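Local coordinates for tumor necrosis factor-inducible protein TSG-6 (Homo sapiens, PDB 2PF5) that transfers heavy chains from inter-alpha-inhibitor to hyaluronan during matrix remodelling, and binds hyaluronan and other matrix components through the Link module that forms this chain, at residues 10-15 with 87-92; 49-54 with 82-87; 55-60 with 76-81. All coordinates share one frame; numbering follows the deposited sequence. Where two conformers were deposited one is given.

How the contacts relate
The three contacts illustrate how a small module is closed by nested loops: along the chain, contact 3 lies inside the loop closed by contact 2, which lies inside the loop closed by contact 1. Their centres are close, about 7 Å apart for contacts 2 and 3, 8 Å for contacts 1 and 2, and 12 Å for contacts 1 and 3. All reach one mixed sheet, where strand 50-51 runs between strand 89-93, its parallel neighbour, and strand 56-61, which in turn pairs with strand 74-80. The loops before helix 16-25 and after strand 74-80 are thereby fastened to the sheet of the Link module, the hyaluronan-binding domain of TSG-6.

Contact 1 of 3, residues 10-15 with 87-92; sequences GKYKLT and RWDAYC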
ATOM      1  N   GLY A  10      -3.934  -2.928  14.283  1.00 21.54           N
ATOM      2  CA  GLY A  10      -5.106  -2.443  13.551  1.00 20.74           C
ATOM      3  C   GLY A  10      -4.785  -1.486  12.420  1.00 20.98           C
ATOM      4  O   GLY A  10      -3.644  -1.392  11.985  1.00 20.66           O
ATOM      5  N   LYS A  11      -5.814  -0.758  11.976  1.00 20.62           N
ATOM      6  CA  LYS A  11      -5.773   0.094  10.794  1.00 21.22           C
ATOM      7  C   LYS A  11      -4.897   1.339  11.034  1.00 19.65           C
ATOM      8  O   LYS A  11      -4.974   1.950  12.113  1.00 18.44           O
ATOM      9  CB  LYS A  11      -7.208   0.523  10.436  1.00 20.98           C
ATOM     10  CG  LYS A  11      -7.286   1.373   9.156  1.00 23.57           C
ATOM     11  CD  LYS A  11      -8.742   1.735   8.813  1.00 24.23           C
ATOM     12  CE  LYS A  11      -8.826   2.264   7.379  1.00 28.14           C
ATOM     13  NZ  LYS A  11     -10.260   2.469   7.004  1.00 32.46           N
ATOM     14  N   TYR A  12      -4.088   1.671  10.036  1.00 18.96           N
ATOM     15  CA  TYR A  12      -3.215   2.863  10.000  1.00 18.98           C
ATOM     16  C   TYR A  12      -2.277   2.921  11.210  1.00 19.11           C
ATOM     17  O   TYR A  12      -2.327   3.856  12.029  1.00 18.67           O
ATOM     18  CB  TYR A  12      -4.032   4.171   9.852  1.00 19.71           C
ATOM     19  CG  TYR A  12      -4.854   4.310   8.566  1.00 19.68           C
ATOM     20  CD1 TYR A  12      -4.633   3.492   7.442  1.00 21.35           C
ATOM     21  CD2 TYR A  12      -5.821   5.293   8.465  1.00 22.07           C
ATOM     22  CE1 TYR A  12      -5.403   3.641   6.280  1.00 20.61           C
ATOM     23  CE2 TYR A  12      -6.580   5.457   7.320  1.00 21.74           C
ATOM     24  CZ  TYR A  12      -6.359   4.648   6.224  1.00 22.86           C
ATOM     25  OH  TYR A  12      -7.143   4.855   5.108  1.00 21.46           O
ATOM     26  N   LYS A  13      -1.438   1.901  11.336  1.00 18.51           N
ATOM     27  CA  LYS A  13      -0.519   1.813  12.452  1.00 18.96           C
ATOM     28  C   LYS A  13       0.911   1.441  12.009  1.00 18.66           C
ATOM     29  O   LYS A  13       1.757   1.127  12.847  1.00 18.66           O
ATOM     30  CB  LYS A  13      -1.099   0.846  13.502  1.00 18.47           C
ATOM     31  CG  LYS A  13      -1.977   1.574  14.531  1.00 22.11           C
ATOM     32  CD  LYS A  13      -3.098   0.717  15.028  1.00 28.28           C
ATOM     33  CE  LYS A  13      -4.023   1.510  15.957  1.00 29.46           C
ATOM     34  NZ  LYS A  13      -3.364   1.992  17.215  1.00 32.82           N
ATOM     35  N   LEU A  14       1.192   1.498  10.703  1.00 17.86           N
ATOM     36  CA  LEU A  14       2.542   1.217  10.207  1.00 17.89           C
ATOM     37  C   LEU A  14       3.240   2.471   9.701  1.00 18.55           C
ATOM     38  O   LEU A  14       2.702   3.190   8.867  1.00 18.48           O
ATOM     39  CB  LEU A  14       2.551   0.168   9.066  1.00 17.97           C
ATOM     40  CG  LEU A  14       1.964  -1.209   9.414  1.00 16.81           C
ATOM     41  CD1 LEU A  14       1.646  -1.930   8.091  1.00 17.37           C
ATOM     42  CD2 LEU A  14       2.913  -2.006  10.231  1.00 17.97           C
ATOM     43  N   THR A  15       4.461   2.716  10.193  1.00 18.77           N
ATOM     44  CA  THR A  15       5.323   3.740   9.596  1.00 18.50           C
ATOM     45  C   THR A  15       5.813   3.180   8.271  1.00 18.79           C
ATOM     46  O   THR A  15       5.626   1.975   7.991  1.00 18.30           O
ATOM     47  CB  THR A  15       6.544   4.067  10.477  1.00 18.44           C
ATOM     48  OG1 THR A  15       7.350   2.887  10.588  1.00 16.35           O
ATOM     49  CG2 THR A  15       6.111   4.550  11.902  1.00 18.29           C
ATOM     50  N   ARG A  87       1.500   7.043  10.031  1.00 17.94           N
ATOM     51  CA  ARG A  87       1.050   5.636  10.183  1.00 18.03           C
ATOM     52  C   ARG A  87      -0.123   5.317   9.236  1.00 17.99           C
ATOM     53  O   ARG A  87      -1.177   5.949   9.275  1.00 17.39           O
ATOM     54  CB  ARG A  87       0.694   5.313  11.646  1.00 18.12           C
ATOM     55  CG  ARG A  87       1.879   5.484  12.598  1.00 18.02           C
ATOM     56  CD  ARG A  87       1.398   5.455  14.020  1.00 22.81           C
ATOM     57  NE  ARG A  87       1.553   4.101  14.522  1.00 26.58           N
ATOM     58  CZ  ARG A  87       1.025   3.627  15.647  1.00 28.08           C
ATOM     59  NH1 ARG A  87       1.278   2.373  15.982  1.00 29.68           N
ATOM     60  NH2 ARG A  87       0.239   4.376  16.421  1.00 26.96           N
ATOM     61  N   TRP A  88       0.099   4.335   8.367  1.00 18.25           N
ATOM     62  CA  TRP A  88      -0.864   3.971   7.337  1.00 18.52           C
ATOM     63  C   TRP A  88      -0.877   2.441   7.281  1.00 19.07           C
ATOM     64  O   TRP A  88      -0.289   1.775   8.125  1.00 18.18           O
ATOM     65  CB  TRP A  88      -0.429   4.541   5.983  1.00 18.28           C
ATOM     66  CG  TRP A  88      -0.418   6.099   5.898  1.00 18.98           C
ATOM     67  CD1 TRP A  88       0.684   6.919   5.849  1.00 18.61           C
ATOM     68  CD2 TRP A  88      -1.562   6.963   5.861  1.00 18.08           C
ATOM     69  NE1 TRP A  88       0.294   8.248   5.745  1.00 15.47           N
ATOM     70  CE2 TRP A  88      -1.078   8.302   5.758  1.00 19.43           C
ATOM     71  CE3 TRP A  88      -2.948   6.744   5.884  1.00 18.30           C
ATOM     72  CZ2 TRP A  88      -1.939   9.406   5.669  1.00 19.40           C
ATOM     73  CZ3 TRP A  88      -3.809   7.841   5.818  1.00 19.47           C
ATOM     74  CH2 TRP A  88      -3.299   9.163   5.700  1.00 20.36           C
ATOM     75  N   ASP A  89      -1.504   1.873   6.252  1.00 20.04           N
ATOM     76  CA  ASP A  89      -1.377   0.443   6.057  1.00 19.95           C
ATOM     77  C   ASP A  89      -0.200   0.184   5.103  1.00 19.91           C
ATOM     78  O   ASP A  89       0.674   1.049   4.922  1.00 20.17           O
ATOM     79  CB  ASP A  89      -2.723  -0.128   5.561  1.00 20.25           C
ATOM     80  CG  ASP A  89      -3.794  -0.127   6.642  1.00 19.78           C
ATOM     81  OD1 ASP A  89      -3.480  -0.054   7.866  1.00 18.43           O
ATOM     82  OD2 ASP A  89      -4.981  -0.217   6.265  1.00 20.32           O
ATOM     83  N   ALA A  90      -0.179  -0.989   4.465  1.00 18.82           N
ATOM     84  CA  ALA A  90       0.889  -1.346   3.540  1.00 18.23           C
ATOM     85  C   ALA A  90       0.289  -2.051   2.320  1.00 18.01           C
ATOM     86  O   ALA A  90      -0.649  -2.825   2.456  1.00 18.47           O
ATOM     87  CB  ALA A  90       1.900  -2.267   4.222  1.00 17.73           C
ATOM     88  N   TYR A  91       0.848  -1.765   1.149  1.00 18.05           N
ATOM     89  CA  TYR A  91       0.577  -2.528  -0.081  1.00 18.49           C
ATOM     90  C   TYR A  91       1.834  -3.289  -0.441  1.00 18.73           C
ATOM     91  O   TYR A  91       2.881  -2.686  -0.712  1.00 19.44           O
ATOM     92  CB  TYR A  91       0.086  -1.619  -1.238  1.00 18.01           C
ATOM     93  CG  TYR A  91      -1.330  -1.243  -0.983  1.00 19.36           C
ATOM     94  CD1 TYR A  91      -1.636   0.000  -0.426  1.00 18.36           C
ATOM     95  CD2 TYR A  91      -2.380  -2.170  -1.198  1.00 18.56           C
ATOM     96  CE1 TYR A  91      -2.960   0.351  -0.132  1.00 20.32           C
ATOM     97  CE2 TYR A  91      -3.703  -1.840  -0.893  1.00 18.94           C
ATOM     98  CZ  TYR A  91      -3.978  -0.562  -0.359  1.00 19.58           C
ATOM     99  OH  TYR A  91      -5.266  -0.201  -0.037  1.00 16.33           O
ATOM    100  N   CYS A  92       1.736  -4.620  -0.378  1.00 19.30           N
ATOM    101  CA  CYS A  92       2.848  -5.510  -0.639  1.00 19.52           C
ATOM    102  C   CYS A  92       2.757  -6.154  -2.035  1.00 19.93           C
ATOM    103  O   CYS A  92       1.667  -6.424  -2.551  1.00 20.40           O
ATOM    104  CB  CYS A  92       2.861  -6.654   0.363  1.00 19.61           C
ATOM    105  SG  CYS A  92       3.031  -6.207   2.104  1.00 23.18           S
TER
HETATM  106  O   HOH W   1      -2.010  -0.713   9.857  1.00  9.60           O
HETATM  107  O   HOH W   2       4.208   2.612  14.419  1.00 22.73           O
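Leu14 and Trp88 form a single antiparallel hydrogen-bonded bridge, with Leu14 N 3.0 Å from Trp88 O and Trp88 N 2.9 Å from Leu14 O, so the loop before helix 16-25 is tied to the chain just ahead of strand 89-93. Tyr12, two residues before Leu14, pairs its ring with Trp88 in a T-shaped arrangement, planes at 73°. The edge of the six-membered ring of the indole stands on the phenol, Trp88 CE3 lying above the centre of the Tyr12 ring, while Lys11 CE covers the rim of the opposite face. The phenol is also fixed at its far end, where Tyr12 OH bonds to the backbone N of Ala49. The bridge joins this loop to the sheet of the Link module, a compact alpha/beta domain of the C-type lectin clan. Asp89, with CG beside its own backbone N (chi1 -71°), brings OD1 to within 2.8 Å of Tyr12 N; its carboxylate crosses the tyrosine side chain at about a right angle, and the donor comes from above the carboxylate plane. Water 1 lies 2.6 Å from Asp89 OD1 and accepts from Lys13 N at 3.1 Å, whereas OD2 bonds to His4 of strand 2-5. On the outer side, the aliphatic Lys13 CG lies over one face of the Arg87 guanidinium, 3.7 Å from NH1. Arg87 NE and NH1 both make weak bonds to Lys13 O; the two positive ends stay near each other, Lys13 NZ 4.4 Å from Arg87 NH2, the weak bonds probably offsetting part of the repulsion. Inward, Leu14 CD1 meets Ala90 CB at 3.9 Å, and Val22 and Ala19 of helix 16-25 add to this apolar patch. Thr15 follows as the N-cap of that helix.

Contact 2 of 3, residues 49-54 with 82-87; sequences AGWMAK and LNRSER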
ATOM      1  N   ALA A  49      -5.728   3.648   2.809  1.00 20.01           N
ATOM      2  CA  ALA A  49      -4.473   4.212   2.349  1.00 19.35           C
ATOM      3  C   ALA A  49      -3.333   3.353   2.908  1.00 19.27           C
ATOM      4  O   ALA A  49      -3.353   2.979   4.094  1.00 20.69           O
ATOM      5  CB  ALA A  49      -4.349   5.673   2.837  1.00 19.49           C
ATOM      6  N   GLY A  50      -2.347   3.067   2.073  1.00 18.66           N
ATOM      7  CA  GLY A  50      -1.179   2.321   2.489  1.00 19.16           C
ATOM      8  C   GLY A  50       0.109   2.812   1.869  1.00 19.71           C
ATOM      9  O   GLY A  50       0.111   3.314   0.753  1.00 19.59           O
ATOM     10  N   TRP A  51       1.215   2.600   2.588  1.00 20.38           N
ATOM     11  CA  TRP A  51       2.558   2.769   2.045  1.00 20.32           C
ATOM     12  C   TRP A  51       2.826   1.835   0.848  1.00 20.80           C
ATOM     13  O   TRP A  51       2.397   0.668   0.820  1.00 20.75           O
ATOM     14  CB  TRP A  51       3.622   2.489   3.119  1.00 19.40           C
ATOM     15  CG  TRP A  51       3.611   3.468   4.283  1.00 20.14           C
ATOM     16  CD1 TRP A  51       3.140   3.243   5.551  1.00 18.15           C
ATOM     17  CD2 TRP A  51       4.127   4.810   4.268  1.00 17.43           C
ATOM     18  NE1 TRP A  51       3.328   4.387   6.328  1.00 18.34           N
ATOM     19  CE2 TRP A  51       3.930   5.352   5.556  1.00 19.32           C
ATOM     20  CE3 TRP A  51       4.737   5.603   3.281  1.00 17.30           C
ATOM     21  CZ2 TRP A  51       4.344   6.665   5.901  1.00 16.94           C
ATOM     22  CZ3 TRP A  51       5.119   6.930   3.605  1.00 18.43           C
ATOM     23  CH2 TRP A  51       4.926   7.435   4.918  1.00 17.83           C
ATOM     24  N   MET A  52       3.567   2.370  -0.113  1.00 20.64           N
ATOM     25  CA  MET A  52       4.037   1.600  -1.257  1.00 21.82           C
ATOM     26  C   MET A  52       5.448   2.038  -1.594  1.00 20.73           C
ATOM     27  O   MET A  52       6.026   2.849  -0.876  1.00 21.04           O
ATOM     28  CB  MET A  52       3.032   1.701  -2.432  1.00 21.54           C
ATOM     29  CG  MET A  52       3.044   3.035  -3.161  1.00 23.85           C
ATOM     30  SD  MET A  52       1.683   3.242  -4.377  1.00 25.30           S
ATOM     31  CE  MET A  52       0.427   3.703  -3.271  1.00 12.77           C
ATOM     32  N   ALA A  53       6.024   1.509  -2.675  1.00 20.30           N
ATOM     33  CA  ALA A  53       7.412   1.784  -2.994  1.00 20.44           C
ATOM     34  C   ALA A  53       7.688   3.300  -3.068  1.00 19.62           C
ATOM     35  O   ALA A  53       6.843   4.109  -3.472  1.00 19.32           O
ATOM     36  CB  ALA A  53       7.815   1.113  -4.282  1.00 20.27           C
ATOM     37  N   LYS A  54       8.884   3.668  -2.631  1.00 19.18           N
ATOM     38  CA  LYS A  54       9.369   5.043  -2.710  1.00 22.19           C
ATOM     39  C   LYS A  54       8.776   5.967  -1.645  1.00 20.93           C
ATOM     40  O   LYS A  54       9.017   7.153  -1.651  1.00 21.66           O
ATOM     41  CB  LYS A  54       9.140   5.630  -4.102  1.00 21.24           C
ATOM     42  CG  LYS A  54      10.014   5.070  -5.188  1.00 24.43           C
ATOM     43  CD  LYS A  54       9.831   5.834  -6.478  1.00 25.40           C
ATOM     44  CE  LYS A  54      10.542   7.192  -6.431  1.00 32.38           C
ATOM     45  NZ  LYS A  54       9.880   8.321  -7.183  1.00 29.02           N
ATOM     46  N   LEU A  82       6.460  13.392   3.032  1.00 16.84           N
ATOM     47  CA  LEU A  82       7.652  13.920   3.670  1.00 17.41           C
ATOM     48  C   LEU A  82       7.930  13.202   5.003  1.00 17.88           C
ATOM     49  O   LEU A  82       9.063  12.816   5.299  1.00 17.87           O
ATOM     50  CB  LEU A  82       7.517  15.432   3.866  1.00 17.74           C
ATOM     51  CG  LEU A  82       8.847  15.917   4.442  1.00 18.20           C
ATOM     52  CD1 LEU A  82       9.757  16.447   3.384  1.00 17.37           C
ATOM     53  CD2 LEU A  82       8.566  16.913   5.496  1.00 21.56           C
ATOM     54  N   ASN A  83       6.886  13.022   5.809  1.00 18.28           N
ATOM     55  CA  ASN A  83       7.031  12.460   7.139  1.00 18.92           C
ATOM     56  C   ASN A  83       6.844  10.949   7.056  1.00 19.24           C
ATOM     57  O   ASN A  83       5.712  10.478   6.921  1.00 19.52           O
ATOM     58  CB  ASN A  83       6.007  13.082   8.085  1.00 18.24           C
ATOM     59  CG  ASN A  83       6.087  12.545   9.492  1.00 19.35           C
ATOM     60  OD1 ASN A  83       6.910  11.690   9.825  1.00 18.57           O
ATOM     61  ND2 ASN A  83       5.176  13.015  10.328  1.00 22.17           N
ATOM     62  N   ARG A  84       7.956  10.211   7.095  1.00 19.32           N
ATOM     63  CA  ARG A  84       7.900   8.723   7.026  1.00 20.30           C
ATOM     64  C   ARG A  84       7.486   8.052   8.326  1.00 19.82           C
ATOM     65  O   ARG A  84       7.390   6.823   8.384  1.00 21.28           O
ATOM     66  CB  ARG A  84       9.213   8.125   6.484  1.00 20.77           C
ATOM     67  CG  ARG A  84       9.603   8.650   5.079  1.00 21.51           C
ATOM     68  CD  ARG A  84       8.617   8.374   3.983  1.00 24.91           C
ATOM     69  NE  ARG A  84       9.029   9.046   2.740  1.00 26.69           N
ATOM     70  CZ  ARG A  84      10.025   8.651   1.941  1.00 28.33           C
ATOM     71  NH1 ARG A  84      10.731   7.546   2.205  1.00 25.95           N
ATOM     72  NH2 ARG A  84      10.329   9.378   0.868  1.00 25.87           N
ATOM     73  N   SER A  85       7.203   8.840   9.353  1.00 18.93           N
ATOM     74  CA  SER A  85       6.665   8.286  10.600  0.50 18.75           C
ATOM     75  C   SER A  85       5.136   8.397  10.633  1.00 18.76           C
ATOM     76  O   SER A  85       4.499   8.041  11.623  1.00 18.09           O
ATOM     77  CB  SER A  85       7.324   8.908  11.849  0.50 18.72           C
ATOM     78  OG  SER A  85       6.852  10.219  12.112  0.50 18.16           O
ATOM     79  N   GLU A  86       4.540   8.876   9.533  1.00 18.20           N
ATOM     80  CA  GLU A  86       3.083   8.808   9.441  1.00 18.22           C
ATOM     81  C   GLU A  86       2.688   7.332   9.510  1.00 18.07           C
ATOM     82  O   GLU A  86       3.470   6.453   9.070  1.00 19.13           O
ATOM     83  CB  GLU A  86       2.581   9.420   8.130  1.00 17.77           C
ATOM     84  CG  GLU A  86       2.645  10.970   8.111  1.00 17.13           C
ATOM     85  CD  GLU A  86       2.156  11.543   6.784  1.00 17.91           C
ATOM     86  OE1 GLU A  86       1.745  10.736   5.895  1.00 18.41           O
ATOM     87  OE2 GLU A  86       2.199  12.783   6.612  1.00 15.05           O
ATOM     88  N   ARG A  87       1.500   7.043  10.031  1.00 17.94           N
ATOM     89  CA  ARG A  87       1.050   5.636  10.183  1.00 18.03           C
ATOM     90  C   ARG A  87      -0.123   5.317   9.236  1.00 17.99           C
ATOM     91  O   ARG A  87      -1.177   5.949   9.275  1.00 17.39           O
ATOM     92  CB  ARG A  87       0.694   5.313  11.646  1.00 18.12           C
ATOM     93  CG  ARG A  87       1.879   5.484  12.598  1.00 18.02           C
ATOM     94  CD  ARG A  87       1.398   5.455  14.020  1.00 22.81           C
ATOM     95  NE  ARG A  87       1.553   4.101  14.522  1.00 26.58           N
ATOM     96  CZ  ARG A  87       1.025   3.627  15.647  1.00 28.08           C
ATOM     97  NH1 ARG A  87       1.278   2.373  15.982  1.00 29.68           N
ATOM     98  NH2 ARG A  87       0.239   4.376  16.421  1.00 26.96           N
TER
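Trp51 presents the edge of its indole to the type I turn from Asn83 to Glu86, and it has by far the most surface buried in this contact. Two carbonyl oxygens lie near the ring plane at that edge: Glu86 O is 3.3 Å from Trp51 CZ2, and Asn83 O is 3.7 Å from Trp51 CH2. The indole nitrogen turns to the same Glu86 O, but only weakly, at 3.4 Å from Trp51 NE1; its stronger acceptor is Leu14 O. Arg84 is second in buried surface. Its chain folds at chi2 (-61°), so that CD comes obliquely against the benzo ring, 3.8 Å from Trp51 CZ3, with the guanidinium plane turned 57° from the indole. Past this point Lys54, third in buried surface, contributes its backbone: Lys54 O lies over a face of the Arg84 guanidinium, 3.6 Å from NH2. Arg84 NE bonds to Arg81 O, while Tyr16 offers its ring as a cation-pi partner. The turn itself is braced by an Asx turn, in which Ser85 N donates to Asn83 OD1 at 2.9 Å. At the end of the turn, Glu86 leaves CB against the indole and sends its carboxylate to Arg81 and to the indole nitrogen of Trp88. Since the rim hydrogens of an indole carry slight positive charge, carbonyls placed round that edge are probably favourable electrostatically, so the turn probably rests on Trp51 through packing and weak polar contacts, with a single weak hydrogen bond between the two segments.

Contact 3 of 3, residues 55-60 with 76-81; sequences GRVGYP and IDYGIR
Tyr59 and Ile76 lie side by side and point the same way, the isoleucine covering one face of the phenol: Ile76 CG1 is 3.6 Å from Tyr59 CZ, and Ile76 CB makes a CH-pi contact over the face, offset toward the rim. At the edge of the same phenol stands Tyr78, whose ring is turned at 89° to it in an offset edge-to-face pair, so that Tyr59 shows its edge to the face of Tyr78. Water 3 joins the two hydroxyls, 2.8 Å from Tyr59 OH and 2.6 Å from Tyr78 OH. Val57, on the same face of the sheet as Tyr59 and Ile76, touches Tyr78 CD2 through CG1 and Arg81 CG through CG2. On the face that carries Arg56, Asp77 and Ile80, Arg56, its CG swung opposite the backbone N (chi1 -161°), brings NH1 to Asp77 OD1 at 2.9 Å in a salt bridge, on the syn side of the carboxylate, while Ile80 CG1 lies over one face of the guanidinium, toward its rim. Gly79 N reaches that oxygen from the opposite face of the carboxylate plane, closing an Asx turn. Backbone bonds such as Ile76 N to Tyr59 O, 2.9 Å, carry the register, with the strands 171° apart in direction. This antiparallel ladder of strands 56-61 and 74-80 is part of the mixed sheet of the Link module fold.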
ATOM      1  N   GLY A  55       7.989   5.400  -0.745  1.00 21.61           N
ATOM      2  CA  GLY A  55       7.276   6.159   0.257  1.00 20.93           C
ATOM      3  C   GLY A  55       6.020   6.884  -0.193  1.00 19.63           C
ATOM      4  O   GLY A  55       5.557   7.778   0.474  1.00 17.42           O
ATOM      5  N   ARG A  56       5.465   6.492  -1.329  1.00 17.08           N
ATOM      6  CA  ARG A  56       4.124   6.904  -1.699  1.00 17.82           C
ATOM      7  C   ARG A  56       3.053   6.282  -0.806  1.00 17.58           C
ATOM      8  O   ARG A  56       3.235   5.193  -0.319  1.00 19.30           O
ATOM      9  CB  ARG A  56       3.849   6.550  -3.155  1.00 16.15           C
ATOM     10  CG  ARG A  56       2.701   7.312  -3.769  1.00 18.15           C
ATOM     11  CD  ARG A  56       2.583   7.172  -5.271  1.00 16.17           C
ATOM     12  NE  ARG A  56       3.730   7.711  -5.968  1.00 17.62           N
ATOM     13  CZ  ARG A  56       3.949   8.994  -6.122  1.00 18.96           C
ATOM     14  NH1 ARG A  56       3.080   9.865  -5.663  1.00 15.31           N
ATOM     15  NH2 ARG A  56       5.022   9.406  -6.756  1.00 17.86           N
ATOM     16  N   VAL A  57       1.933   6.973  -0.622  1.00 17.36           N
ATOM     17  CA  VAL A  57       0.802   6.403   0.073  1.00 17.19           C
ATOM     18  C   VAL A  57      -0.379   6.542  -0.878  1.00 17.50           C
ATOM     19  O   VAL A  57      -0.537   7.550  -1.529  1.00 17.13           O
ATOM     20  CB  VAL A  57       0.537   7.122   1.398  1.00 18.09           C
ATOM     21  CG1 VAL A  57      -0.825   6.697   2.011  1.00 15.92           C
ATOM     22  CG2 VAL A  57       1.673   6.827   2.396  1.00 16.82           C
ATOM     23  N   GLY A  58      -1.223   5.525  -0.956  1.00 19.16           N
ATOM     24  CA  GLY A  58      -2.422   5.684  -1.763  1.00 19.23           C
ATOM     25  C   GLY A  58      -3.291   4.455  -1.606  1.00 19.48           C
ATOM     26  O   GLY A  58      -3.050   3.613  -0.739  1.00 18.67           O
ATOM     27  N   TYR A  59      -4.321   4.362  -2.436  1.00 19.04           N
ATOM     28  CA  TYR A  59      -5.179   3.159  -2.359  1.00 19.24           C
ATOM     29  C   TYR A  59      -5.962   2.979  -3.638  1.00 19.04           C
ATOM     30  O   TYR A  59      -6.317   3.963  -4.275  1.00 19.47           O
ATOM     31  CB  TYR A  59      -6.134   3.202  -1.160  1.00 19.23           C
ATOM     32  CG  TYR A  59      -7.094   4.372  -1.088  1.00 20.60           C
ATOM     33  CD1 TYR A  59      -8.408   4.255  -1.564  1.00 20.12           C
ATOM     34  CD2 TYR A  59      -6.723   5.572  -0.470  1.00 21.24           C
ATOM     35  CE1 TYR A  59      -9.320   5.316  -1.463  1.00 22.48           C
ATOM     36  CE2 TYR A  59      -7.642   6.652  -0.368  1.00 22.46           C
ATOM     37  CZ  TYR A  59      -8.923   6.507  -0.862  1.00 22.53           C
ATOM     38  OH  TYR A  59      -9.819   7.544  -0.762  1.00 22.87           O
ATOM     39  N   PRO A  60      -6.226   1.705  -4.010  1.00 18.65           N
ATOM     40  CA  PRO A  60      -6.887   1.449  -5.291  1.00 18.45           C
ATOM     41  C   PRO A  60      -8.413   1.434  -5.241  1.00 18.69           C
ATOM     42  O   PRO A  60      -9.011   0.714  -4.410  1.00 18.07           O
ATOM     43  CB  PRO A  60      -6.344   0.059  -5.688  1.00 18.19           C
ATOM     44  CG  PRO A  60      -6.074  -0.651  -4.400  1.00 19.01           C
ATOM     45  CD  PRO A  60      -5.801   0.452  -3.331  1.00 18.38           C
ATOM     46  N   ILE A  76      -6.001   6.537  -5.580  1.00 18.76           N
ATOM     47  CA  ILE A  76      -6.081   7.848  -4.942  1.00 18.67           C
ATOM     48  C   ILE A  76      -4.657   8.081  -4.434  1.00 18.03           C
ATOM     49  O   ILE A  76      -4.134   7.266  -3.669  1.00 17.38           O
ATOM     50  CB  ILE A  76      -7.120   7.860  -3.788  1.00 18.34           C
ATOM     51  CG1 ILE A  76      -8.508   7.441  -4.317  1.00 18.44           C
ATOM     52  CG2 ILE A  76      -7.121   9.241  -3.037  1.00 18.99           C
ATOM     53  CD1 ILE A  76      -9.112   8.378  -5.371  1.00 19.58           C
ATOM     54  N   ASP A  77      -4.004   9.141  -4.922  1.00 17.03           N
ATOM     55  CA  ASP A  77      -2.581   9.350  -4.622  1.00 16.36           C
ATOM     56  C   ASP A  77      -2.474  10.325  -3.419  1.00 16.19           C
ATOM     57  O   ASP A  77      -2.888  11.459  -3.523  1.00 15.04           O
ATOM     58  CB  ASP A  77      -1.879   9.924  -5.898  1.00 16.32           C
ATOM     59  CG  ASP A  77      -0.402  10.301  -5.672  1.00 15.62           C
ATOM     60  OD1 ASP A  77       0.301   9.610  -4.893  1.00 16.29           O
ATOM     61  OD2 ASP A  77       0.058  11.253  -6.343  1.00 15.32           O
ATOM     62  N   TYR A  78      -1.943   9.868  -2.283  1.00 16.69           N
ATOM     63  CA  TYR A  78      -1.639  10.788  -1.173  1.00 17.66           C
ATOM     64  C   TYR A  78      -0.195  11.289  -1.298  1.00 16.97           C
ATOM     65  O   TYR A  78       0.302  12.022  -0.440  1.00 17.08           O
ATOM     66  CB  TYR A  78      -1.819  10.076   0.177  1.00 18.75           C
ATOM     67  CG  TYR A  78      -3.251   9.895   0.664  1.00 20.42           C
ATOM     68  CD1 TYR A  78      -4.357  10.221  -0.130  1.00 21.84           C
ATOM     69  CD2 TYR A  78      -3.487   9.363   1.933  1.00 22.31           C
ATOM     70  CE1 TYR A  78      -5.656  10.060   0.348  1.00 22.45           C
ATOM     71  CE2 TYR A  78      -4.777   9.166   2.402  1.00 22.22           C
ATOM     72  CZ  TYR A  78      -5.851   9.515   1.616  1.00 22.47           C
ATOM     73  OH  TYR A  78      -7.133   9.340   2.132  1.00 22.73           O
ATOM     74  N   GLY A  79       0.476  10.906  -2.387  1.00 17.18           N
ATOM     75  CA  GLY A  79       1.825  11.385  -2.671  1.00 17.01           C
ATOM     76  C   GLY A  79       2.962  10.703  -1.917  1.00 16.06           C
ATOM     77  O   GLY A  79       2.744   9.953  -0.991  1.00 16.06           O
ATOM     78  N   ILE A  80       4.198  11.010  -2.307  1.00 15.85           N
ATOM     79  CA  ILE A  80       5.335  10.552  -1.499  1.00 15.85           C
ATOM     80  C   ILE A  80       5.405  11.505  -0.302  1.00 16.08           C
ATOM     81  O   ILE A  80       5.572  12.725  -0.491  1.00 15.72           O
ATOM     82  CB  ILE A  80       6.629  10.576  -2.294  1.00 16.33           C
ATOM     83  CG1 ILE A  80       6.566   9.512  -3.426  1.00 16.10           C
ATOM     84  CG2 ILE A  80       7.857  10.344  -1.342  1.00 17.35           C
ATOM     85  CD1 ILE A  80       7.648   9.762  -4.455  1.00 18.19           C
ATOM     86  N   ARG A  81       5.253  10.923   0.885  1.00 15.88           N
ATOM     87  CA  ARG A  81       5.067  11.634   2.156  1.00 16.49           C
ATOM     88  C   ARG A  81       6.404  12.111   2.687  1.00 16.74           C
ATOM     89  O   ARG A  81       7.363  11.342   2.784  1.00 17.26           O
ATOM     90  CB  ARG A  81       4.410  10.717   3.192  1.00 16.56           C
ATOM     91  CG  ARG A  81       3.106   9.953   2.659  1.00 15.37           C
ATOM     92  CD  ARG A  81       2.019  10.919   2.219  1.00 16.08           C
ATOM     93  NE  ARG A  81       1.624  11.828   3.288  1.00 15.63           N
ATOM     94  CZ  ARG A  81       1.046  13.020   3.128  1.00 14.35           C
ATOM     95  NH1 ARG A  81       0.786  13.740   4.208  1.00 13.84           N
ATOM     96  NH2 ARG A  81       0.763  13.530   1.918  1.00 14.53           N
TER
HETATM   97  O   HOH W   3      -9.070   9.948   0.477  1.00 23.93           O